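PDB 6ILS: ribokinase from Arabidopsis thaliana, which catalyses the magnesium-dependent transfer of phosphate from ATP to O-5 of D-ribose, giving D-ribose 5-phosphate. Local coordinates for residues I165-G170 with E190-R195; E205-A210 with A232-G237; Q209-C214 with V222-G227. All coordinates share one frame; numbering follows the deposited sequence.

Contact 1: I165-G170 with E190-R195; sequences ILDVGG and ETELSR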
loop_
_atom_site.group_PDB
_atom_site.type_symbol
_atom_site.label_atom_id
_atom_site.label_comp_id
_atom_site.label_asym_id
_atom_site.label_seq_id
_atom_site.Cartn_x
_atom_site.Cartn_y
_atom_site.Cartn_z
ATOM N N ILE B 165 -11.096 23.244 16.907
ATOM C CA ILE B 165 -11.342 23.410 15.483
ATOM C C ILE B 165 -11.696 22.081 14.847
ATOM O O ILE B 165 -10.971 21.092 15.005
ATOM C CB ILE B 165 -10.086 24.015 14.754
ATOM C CG1 ILE B 165 -9.698 25.346 15.400
ATOM C CG2 ILE B 165 -10.363 24.146 13.260
ATOM C CD1 ILE B 165 -8.462 26.008 14.784
ATOM N N LEU B 166 -12.810 22.054 14.129
ATOM C CA LEU B 166 -13.213 20.883 13.393
ATOM C C LEU B 166 -13.095 21.139 11.901
ATOM O O LEU B 166 -13.822 21.955 11.320
ATOM C CB LEU B 166 -14.651 20.466 13.760
ATOM C CG LEU B 166 -15.242 19.352 12.904
ATOM C CD1 LEU B 166 -14.528 18.002 13.132
ATOM C CD2 LEU B 166 -16.758 19.206 13.185
ATOM N N ASP B 167 -12.145 20.441 11.291
ATOM C CA ASP B 167 -11.974 20.439 9.851
ATOM C C ASP B 167 -13.026 19.489 9.330
ATOM O O ASP B 167 -13.208 18.400 9.887
ATOM C CB ASP B 167 -10.536 20.016 9.492
ATOM C CG ASP B 167 -10.341 19.723 8.016
ATOM O OD1 ASP B 167 -11.145 20.172 7.180
ATOM O OD2 ASP B 167 -9.357 19.014 7.687
ATOM N N VAL B 168 -13.743 19.899 8.292
ATOM C CA VAL B 168 -14.885 19.121 7.826
ATOM C C VAL B 168 -14.400 18.060 6.858
ATOM O O VAL B 168 -15.133 17.142 6.496
ATOM C CB VAL B 168 -15.965 20.040 7.190
ATOM C CG1 VAL B 168 -17.166 19.240 6.723
ATOM C CG2 VAL B 168 -16.419 21.036 8.211
ATOM N N GLY B 169 -13.128 18.152 6.474
ATOM C CA GLY B 169 -12.546 17.171 5.578
ATOM C C GLY B 169 -12.640 15.759 6.132
ATOM O O GLY B 169 -12.470 15.537 7.336
ATOM N N GLY B 170 -12.916 14.814 5.241
ATOM C CA GLY B 170 -13.059 13.414 5.599
ATOM C C GLY B 170 -14.375 12.863 5.072
ATOM O O GLY B 170 -14.706 13.029 3.899
ATOM N N GLU B 190 -15.602 25.018 0.208
ATOM C CA GLU B 190 -16.846 25.395 -0.467
ATOM C C GLU B 190 -17.810 24.223 -0.609
ATOM O O GLU B 190 -19.004 24.346 -0.337
ATOM C CB GLU B 190 -16.546 25.966 -1.854
ATOM C CG GLU B 190 -15.753 27.257 -1.819
ATOM C CD GLU B 190 -15.432 27.794 -3.203
ATOM O OE1 GLU B 190 -16.361 28.280 -3.891
ATOM O OE2 GLU B 190 -14.249 27.726 -3.600
ATOM N N THR B 191 -17.285 23.092 -1.051
ATOM C CA THR B 191 -18.117 21.917 -1.292
ATOM C C THR B 191 -18.645 21.322 0.017
ATOM O O THR B 191 -19.810 20.935 0.110
ATOM C CB THR B 191 -17.339 20.873 -2.072
ATOM O OG1 THR B 191 -16.865 21.470 -3.285
ATOM C CG2 THR B 191 -18.221 19.670 -2.404
ATOM N N GLU B 192 -17.797 21.274 1.039
ATOM C CA GLU B 192 -18.209 20.772 2.343
ATOM C C GLU B 192 -19.239 21.683 2.981
ATOM O O GLU B 192 -20.164 21.215 3.647
ATOM C CB GLU B 192 -16.997 20.614 3.265
ATOM C CG GLU B 192 -16.066 19.518 2.778
ATOM C CD GLU B 192 -14.650 19.619 3.320
ATOM O OE1 GLU B 192 -14.328 20.587 4.050
ATOM O OE2 GLU B 192 -13.864 18.704 3.001
ATOM N N LEU B 193 -19.089 22.987 2.774
ATOM C CA LEU B 193 -20.026 23.943 3.346
ATOM C C LEU B 193 -21.393 23.803 2.683
ATOM O O LEU B 193 -22.417 23.891 3.346
ATOM C CB LEU B 193 -19.511 25.372 3.185
ATOM C CG LEU B 193 -20.421 26.511 3.654
ATOM C CD1 LEU B 193 -20.666 26.476 5.151
ATOM C CD2 LEU B 193 -19.789 27.849 3.230
ATOM N N SER B 194 -21.387 23.587 1.371
ATOM C CA SER B 194 -22.620 23.376 0.613
ATOM C C SER B 194 -23.298 22.059 0.979
ATOM O O SER B 194 -24.516 22.010 1.153
ATOM C CB SER B 194 -22.334 23.400 -0.887
ATOM O OG SER B 194 -23.491 23.049 -1.626
ATOM N N ARG B 195 -22.511 20.988 1.074
ATOM C CA ARG B 195 -23.049 19.687 1.464
ATOM C C ARG B 195 -23.688 19.749 2.847
ATOM O O ARG B 195 -24.819 19.293 3.032
ATOM C CB ARG B 195 -21.959 18.618 1.448
ATOM C CG ARG B 195 -22.466 17.234 1.810
ATOM C CD ARG B 195 -21.334 16.359 2.310
ATOM N NE ARG B 195 -20.150 16.497 1.472
ATOM C CZ ARG B 195 -18.910 16.632 1.940
ATOM N NH1 ARG B 195 -17.903 16.758 1.087
ATOM N NH2 ARG B 195 -18.678 16.644 3.252
HETATM O O HOH W 1 -11.856 20.877 4.833
HETATM O O HOH W 2 -15.995 16.069 4.104
HETATM O O HOH W 3 -12.832 15.486 2.590
#

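Contact 2: E205-A210 with A232-G237; sequences EQISQA and ALFIQG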
loop_
_atom_site.group_PDB
_atom_site.type_symbol
_atom_site.label_atom_id
_atom_site.label_comp_id
_atom_site.label_asym_id
_atom_site.label_seq_id
_atom_site.Cartn_x
_atom_site.Cartn_y
_atom_site.Cartn_z
ATOM N N GLU B 205 -21.938 35.964 -1.560
ATOM C CA GLU B 205 -23.227 36.150 -0.906
ATOM C C GLU B 205 -23.793 34.802 -0.460
ATOM O O GLU B 205 -24.224 34.655 0.676
ATOM C CB GLU B 205 -24.220 36.850 -1.832
ATOM C CG GLU B 205 -25.611 36.986 -1.236
ATOM C CD GLU B 205 -25.654 37.933 -0.043
ATOM O OE1 GLU B 205 -24.725 38.765 0.104
ATOM O OE2 GLU B 205 -26.621 37.841 0.747
ATOM N N GLN B 206 -23.793 33.831 -1.369
ATOM C CA GLN B 206 -24.257 32.477 -1.054
ATOM C C GLN B 206 -23.453 31.853 0.090
ATOM O O GLN B 206 -24.014 31.253 1.009
ATOM C CB GLN B 206 -24.177 31.586 -2.299
ATOM C CG GLN B 206 -25.278 31.880 -3.315
ATOM C CD GLN B 206 -25.176 31.042 -4.577
ATOM O OE1 GLN B 206 -24.126 30.481 -4.892
ATOM N NE2 GLN B 206 -26.279 30.963 -5.316
ATOM N N ILE B 207 -22.138 32.015 0.035
ATOM C CA ILE B 207 -21.276 31.482 1.095
ATOM C C ILE B 207 -21.631 32.118 2.431
ATOM O O ILE B 207 -21.765 31.435 3.428
ATOM C CB ILE B 207 -19.788 31.705 0.762
ATOM C CG1 ILE B 207 -19.390 30.820 -0.426
ATOM C CG2 ILE B 207 -18.915 31.449 1.975
ATOM C CD1 ILE B 207 -18.035 31.161 -1.043
ATOM N N SER B 208 -21.819 33.434 2.445
ATOM C CA SER B 208 -22.174 34.133 3.677
ATOM C C SER B 208 -23.492 33.643 4.260
ATOM O O SER B 208 -23.654 33.563 5.481
ATOM C CB SER B 208 -22.249 35.645 3.422
ATOM O OG SER B 208 -21.029 36.096 2.856
ATOM N N GLN B 209 -24.433 33.316 3.385
ATOM C CA GLN B 209 -25.718 32.808 3.837
ATOM C C GLN B 209 -25.612 31.339 4.254
ATOM O O GLN B 209 -26.318 30.891 5.162
ATOM C CB GLN B 209 -26.775 32.995 2.747
ATOM C CG GLN B 209 -27.175 34.459 2.572
ATOM C CD GLN B 209 -27.273 35.193 3.905
ATOM O OE1 GLN B 209 -28.176 34.944 4.704
ATOM N NE2 GLN B 209 -26.325 36.094 4.154
ATOM N N ALA B 210 -24.729 30.588 3.602
ATOM C CA ALA B 210 -24.484 29.222 4.050
ATOM C C ALA B 210 -23.870 29.262 5.453
ATOM O O ALA B 210 -24.221 28.448 6.312
ATOM C CB ALA B 210 -23.585 28.479 3.069
ATOM N N ALA B 232 -11.831 32.828 4.091
ATOM C CA ALA B 232 -12.499 33.873 4.851
ATOM C C ALA B 232 -12.853 33.352 6.232
ATOM O O ALA B 232 -13.136 32.164 6.393
ATOM C CB ALA B 232 -13.747 34.381 4.112
ATOM N N LEU B 233 -12.789 34.237 7.218
ATOM C CA LEU B 233 -13.127 33.915 8.586
ATOM C C LEU B 233 -14.381 34.681 8.976
ATOM O O LEU B 233 -14.376 35.920 9.025
ATOM C CB LEU B 233 -11.994 34.257 9.546
ATOM C CG LEU B 233 -12.262 33.971 11.031
ATOM C CD1 LEU B 233 -12.428 32.470 11.292
ATOM C CD2 LEU B 233 -11.158 34.542 11.895
ATOM N N PHE B 234 -15.453 33.936 9.222
ATOM C CA PHE B 234 -16.707 34.523 9.702
ATOM C C PHE B 234 -16.830 34.317 11.193
ATOM O O PHE B 234 -16.712 33.195 11.682
ATOM C CB PHE B 234 -17.923 33.893 9.017
ATOM C CG PHE B 234 -17.959 34.061 7.527
ATOM C CD1 PHE B 234 -17.194 33.248 6.695
ATOM C CD2 PHE B 234 -18.781 35.009 6.946
ATOM C CE1 PHE B 234 -17.245 33.393 5.325
ATOM C CE2 PHE B 234 -18.826 35.161 5.572
ATOM C CZ PHE B 234 -18.063 34.353 4.763
ATOM N N ILE B 235 -17.076 35.398 11.918
ATOM C CA ILE B 235 -17.340 35.327 13.351
ATOM C C ILE B 235 -18.713 35.947 13.601
ATOM O O ILE B 235 -18.988 37.047 13.129
ATOM C CB ILE B 235 -16.271 36.061 14.150
ATOM C CG1 ILE B 235 -14.888 35.462 13.854
ATOM C CG2 ILE B 235 -16.586 36.012 15.637
ATOM C CD1 ILE B 235 -13.763 36.185 14.535
ATOM N N GLN B 236 -19.580 35.239 14.309
ATOM C CA GLN B 236 -20.939 35.734 14.511
ATOM C C GLN B 236 -20.953 37.103 15.184
ATOM O O GLN B 236 -20.299 37.316 16.207
ATOM C CB GLN B 236 -21.756 34.743 15.332
ATOM C CG GLN B 236 -23.231 35.071 15.337
ATOM C CD GLN B 236 -24.052 33.926 15.834
ATOM O OE1 GLN B 236 -23.586 33.129 16.643
ATOM N NE2 GLN B 236 -25.283 33.820 15.343
ATOM N N GLY B 237 -21.679 38.042 14.583
ATOM C CA GLY B 237 -21.786 39.392 15.116
ATOM C C GLY B 237 -20.698 40.332 14.631
ATOM O O GLY B 237 -20.649 41.505 15.012
#

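Contact 3: Q209-C214 with V222-G227; sequences QAVAKC and VLVKLG. With ATP (adenosine-5'-triphosphate), chain E.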
loop_
_atom_site.group_PDB
_atom_site.type_symbol
_atom_site.label_atom_id
_atom_site.label_comp_id
_atom_site.label_asym_id
_atom_site.label_seq_id
_atom_site.Cartn_x
_atom_site.Cartn_y
_atom_site.Cartn_z
ATOM N N GLN B 209 -24.433 33.316 3.385
ATOM C CA GLN B 209 -25.718 32.808 3.837
ATOM C C GLN B 209 -25.612 31.339 4.254
ATOM O O GLN B 209 -26.318 30.891 5.162
ATOM C CB GLN B 209 -26.775 32.995 2.747
ATOM C CG GLN B 209 -27.175 34.459 2.572
ATOM C CD GLN B 209 -27.273 35.193 3.905
ATOM O OE1 GLN B 209 -28.176 34.944 4.704
ATOM N NE2 GLN B 209 -26.325 36.094 4.154
ATOM N N ALA B 210 -24.729 30.588 3.602
ATOM C CA ALA B 210 -24.484 29.222 4.050
ATOM C C ALA B 210 -23.870 29.262 5.453
ATOM O O ALA B 210 -24.221 28.448 6.312
ATOM C CB ALA B 210 -23.585 28.479 3.069
ATOM N N VAL B 211 -22.986 30.239 5.687
ATOM C CA VAL B 211 -22.354 30.433 6.989
ATOM C C VAL B 211 -23.355 30.888 8.052
ATOM O O VAL B 211 -23.286 30.466 9.213
ATOM C CB VAL B 211 -21.179 31.464 6.901
ATOM C CG1 VAL B 211 -20.740 31.907 8.290
ATOM C CG2 VAL B 211 -19.993 30.870 6.096
ATOM N N ALA B 212 -24.285 31.757 7.664
ATOM C CA ALA B 212 -25.365 32.156 8.570
ATOM C C ALA B 212 -26.139 30.911 9.037
ATOM O O ALA B 212 -26.496 30.801 10.207
ATOM C CB ALA B 212 -26.300 33.164 7.887
ATOM N N LYS B 213 -26.382 29.977 8.119
ATOM C CA LYS B 213 -26.959 28.681 8.481
ATOM C C LYS B 213 -26.085 27.962 9.513
ATOM O O LYS B 213 -26.604 27.376 10.458
ATOM C CB LYS B 213 -27.131 27.797 7.252
ATOM N N CYS B 214 -24.761 28.022 9.339
ATOM C CA CYS B 214 -23.852 27.430 10.322
ATOM C C CYS B 214 -23.980 28.108 11.678
ATOM O O CYS B 214 -23.901 27.454 12.705
ATOM C CB CYS B 214 -22.384 27.488 9.849
ATOM S SG CYS B 214 -22.076 26.504 8.418
ATOM N N VAL B 222 -16.577 30.359 11.626
ATOM C CA VAL B 222 -16.421 29.484 10.489
ATOM C C VAL B 222 -15.239 29.991 9.652
ATOM O O VAL B 222 -15.206 31.147 9.242
ATOM C CB VAL B 222 -17.699 29.407 9.641
ATOM C CG1 VAL B 222 -17.535 28.403 8.501
ATOM C CG2 VAL B 222 -18.920 29.032 10.539
ATOM N N LEU B 223 -14.272 29.106 9.447
ATOM C CA LEU B 223 -13.071 29.371 8.646
ATOM C C LEU B 223 -13.249 28.694 7.294
ATOM O O LEU B 223 -13.019 27.496 7.157
ATOM C CB LEU B 223 -11.825 28.831 9.388
ATOM C CG LEU B 223 -10.473 28.943 8.675
ATOM C CD1 LEU B 223 -10.133 30.416 8.529
ATOM C CD2 LEU B 223 -9.391 28.213 9.484
ATOM N N VAL B 224 -13.713 29.429 6.294
ATOM C CA VAL B 224 -14.012 28.811 5.017
ATOM C C VAL B 224 -12.824 28.841 4.054
ATOM O O VAL B 224 -12.264 29.903 3.785
ATOM C CB VAL B 224 -15.217 29.492 4.331
ATOM C CG1 VAL B 224 -15.631 28.695 3.110
ATOM C CG2 VAL B 224 -16.383 29.617 5.307
ATOM N N LYS B 225 -12.443 27.664 3.556
ATOM C CA LYS B 225 -11.373 27.543 2.572
ATOM C C LYS B 225 -11.959 27.633 1.166
ATOM O O LYS B 225 -12.878 26.893 0.819
ATOM C CB LYS B 225 -10.609 26.226 2.785
ATOM C CG LYS B 225 -9.910 26.176 4.153
ATOM C CD LYS B 225 -9.494 24.755 4.608
ATOM C CE LYS B 225 -10.723 23.928 5.002
ATOM N NZ LYS B 225 -10.451 22.988 6.152
ATOM N N LEU B 226 -11.426 28.544 0.355
ATOM C CA LEU B 226 -12.041 28.854 -0.929
ATOM C C LEU B 226 -11.126 28.553 -2.120
ATOM O O LEU B 226 -11.274 29.154 -3.187
ATOM C CB LEU B 226 -12.462 30.319 -0.956
ATOM C CG LEU B 226 -13.396 30.742 0.170
ATOM C CD1 LEU B 226 -13.529 32.246 0.241
ATOM C CD2 LEU B 226 -14.744 30.089 -0.017
ATOM N N GLY B 227 -10.195 27.623 -1.934
ATOM C CA GLY B 227 -9.307 27.197 -3.003
ATOM C C GLY B 227 -8.525 28.359 -3.588
ATOM O O GLY B 227 -7.917 29.118 -2.854
HETATM P PG ATP E . -9.435 21.659 1.135
HETATM O O1G ATP E . -9.960 21.566 2.522
HETATM O O2G ATP E . -8.172 20.827 0.982
HETATM O O3G ATP E . -10.425 21.133 0.142
HETATM P PB ATP E . -9.428 23.939 -0.510
HETATM O O1B ATP E . -9.047 25.349 -0.382
HETATM O O2B ATP E . -10.843 23.911 -0.865
HETATM O O3B ATP E . -9.162 23.218 0.871
HETATM P PA ATP E . -7.382 23.446 -2.517
HETATM O O1A ATP E . -7.827 24.168 -3.784
HETATM O O2A ATP E . -6.649 22.180 -2.879
HETATM O O3A ATP E . -8.648 23.084 -1.636
HETATM O "O5'" ATP E . -6.402 24.372 -1.720
HETATM C "C5'" ATP E . -5.929 23.982 -0.446
HETATM C "C4'" ATP E . -5.166 25.224 0.181
HETATM O "O4'" ATP E . -4.053 25.677 -0.790
HETATM C "C3'" ATP E . -5.969 26.196 0.282
HETATM O "O3'" ATP E . -5.692 26.946 1.478
HETATM C "C2'" ATP E . -5.702 27.180 -1.027
HETATM O "O2'" ATP E . -6.164 28.512 -0.662
HETATM C "C1'" ATP E . -4.461 27.090 -1.279
HETATM N N9 ATP E . -4.232 27.067 -2.736
HETATM C C8 ATP E . -4.734 26.450 -3.846
HETATM N N7 ATP E . -4.037 26.906 -4.922
HETATM C C5 ATP E . -3.096 27.799 -4.471
HETATM C C6 ATP E . -2.132 28.550 -5.142
HETATM N N6 ATP E . -1.865 28.584 -6.553
HETATM N N1 ATP E . -1.335 29.362 -4.450
HETATM C C2 ATP E . -1.448 29.451 -3.078
HETATM N N3 ATP E . -2.380 28.723 -2.412
HETATM C C4 ATP E . -3.210 27.896 -3.122
#

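Contact 1: I165-G170 with E190-R195
Glu192 reaches from the first turn of its helix to the C-terminal end of strand 165-170. Its side chain and that of Val168 lie alongside each other and point opposite ways. Glu192 CB lies 3.7 Å from Val168 CG1. The glutamate is extended beyond CG (chi2 160°), which carries its carboxylate past the valine to the backbone of Gly169. There OE2 comes within 3.3 Å of Gly169 CA, while OE1 lies 3.6 Å from Val168 CB. No direct hydrogen bond joins the two segments; waters bridge them instead. One water lies 2.6 Å from Glu192 OE1 and 2.6 Å from Asp167 OD1, in hydrogen-bonding reach of both. Asp167 OD1 and Glu192 OE1 stand 4.5 Å apart; this water, with a salt bridge from Lys225 to Asp167 OD1, would probably soften the like-charge pairing. Asp167 OD1 also accepts from Gly169 N in an Asx turn, with the N-H coming from well above the carboxylate plane. A second water accepts from Arg195 NH2 and is bonded to Val168 O at 2.8 Å. Glu192 CA lies over the rim of one face of the Arg195 guanidinium, which also makes a salt bridge with Asp172. A third water accepts from Gly170 N and makes a weak bond to Glu192 OE2. The Glu192 side chain is about 5 Å from the bound ATP between nearest atoms, and Asn189 OD1 is hydrogen-bonded to Glu192 N. Strand 164-170 lies between strands 138-143 and 185-187 in the large sheet. Helix segment 190-195 crosses strand segment 165-170 at 96°, and Leu193 turns to helix 204-216.

Contact 2: E205-A210 with A232-G237
Helix 205-210 lies beside strand 232-235, and the nearest CA atoms, those of Ser208 and Phe234, are 8.1 Å apart. The Phe234 ring projects from the strand toward the helix and spans this distance. The ring carries the whole contact from the strand side. Its CE2 and CZ end meets two consecutive helix residues. Ser208 OG sits at the ring edge, near the ring plane, 3.6 Å from Phe234 CE2. The hydroxyl lies beside its own backbone N (chi1 -55°) and is hydrogen-bonded to Phe204 O one turn back. Its polar need is therefore met within the helix, and it touches the ring by packing. Ile207 uses its CG2 branch, which stands 4.1 Å from Phe234 CZ. The isoleucine side chain lies nearly perpendicular to that of Phe234. This is helix-on-sheet packing in the large alpha/beta domain of a PfkB-family kinase. Strand 231-235 runs antiparallel to strand 221-225, near one border of the sheet, and Phe234 pairs through its backbone with Val222. The same two side chains have further apolar neighbours. Phe234 also packs on Val224 and Pro240, while Ile207 reaches Leu226, a predicted ATP-binding residue, and Leu193 of helix 190-197. Leu233, the next residue back, points to the other face of the sheet, where it meets His275 and Leu279 of helix 275-289.

Contact 3: Q209-C214 with V222-G227
Val211 packs against two valines of strand 222-225 and uses one methyl for each. With CG1 anti to the backbone N (chi1 167°) and CG2 beside it, the methyls are split between them. Val211 CG1 lies 4.1 Å from Val222 CG2. Val211 CG2 lies 3.9 Å from Val224 CG2, and these two side chains cross obliquely. One turn further along the helix, Cys214 CB lies 3.9 Å from Val222 CG2, so that this methyl touches two helix residues. Val222 and Val224 point to the helix because alternate strand residues face the same way. Lys225, between Val224 and the loop, points to the other face. There its CE comes within 3.5 Å of ATP O1G, and its NZ is hydrogen-bonded to Ser187 and Thr262. The strand packed on the helix runs on directly into the ATP site. Gly227 N donates to ATP O1B at 3.0 Å, a bent bond (131°), and Gly227 O accepts from ATP O2' at 2.9 Å. Helix segment 209-214 runs at 145° to strand 222-225; helix 204-216 also touches helix 190-197 through Ala210 and Cys214. Strand 221-225 lies between strands 185-187 and 231-235, with helix 257-270 on its far face.

All three contacts lie in the large mixed sheet and its helices. Contact 1 closes before the other two open, and both of those start from helix 204-216. Contacts 2 and 3 share Gln209 and Ala210, their centres are about 5 Å apart, and their strands are antiparallel neighbours. Contact 1 is about 9 Å from contact 3 and about 14 Å from contact 2, centre to centre. Helices 190-197 and 204-216 follow each other in the chain and meet through Leu193, which packs on Ala210 and Ile207. Asp167 of contact 1 and Lys225 of contact 3 form a salt bridge beside the ATP. Contacts 1 and 3 therefore border the nucleotide site, while contact 2 lies farther out.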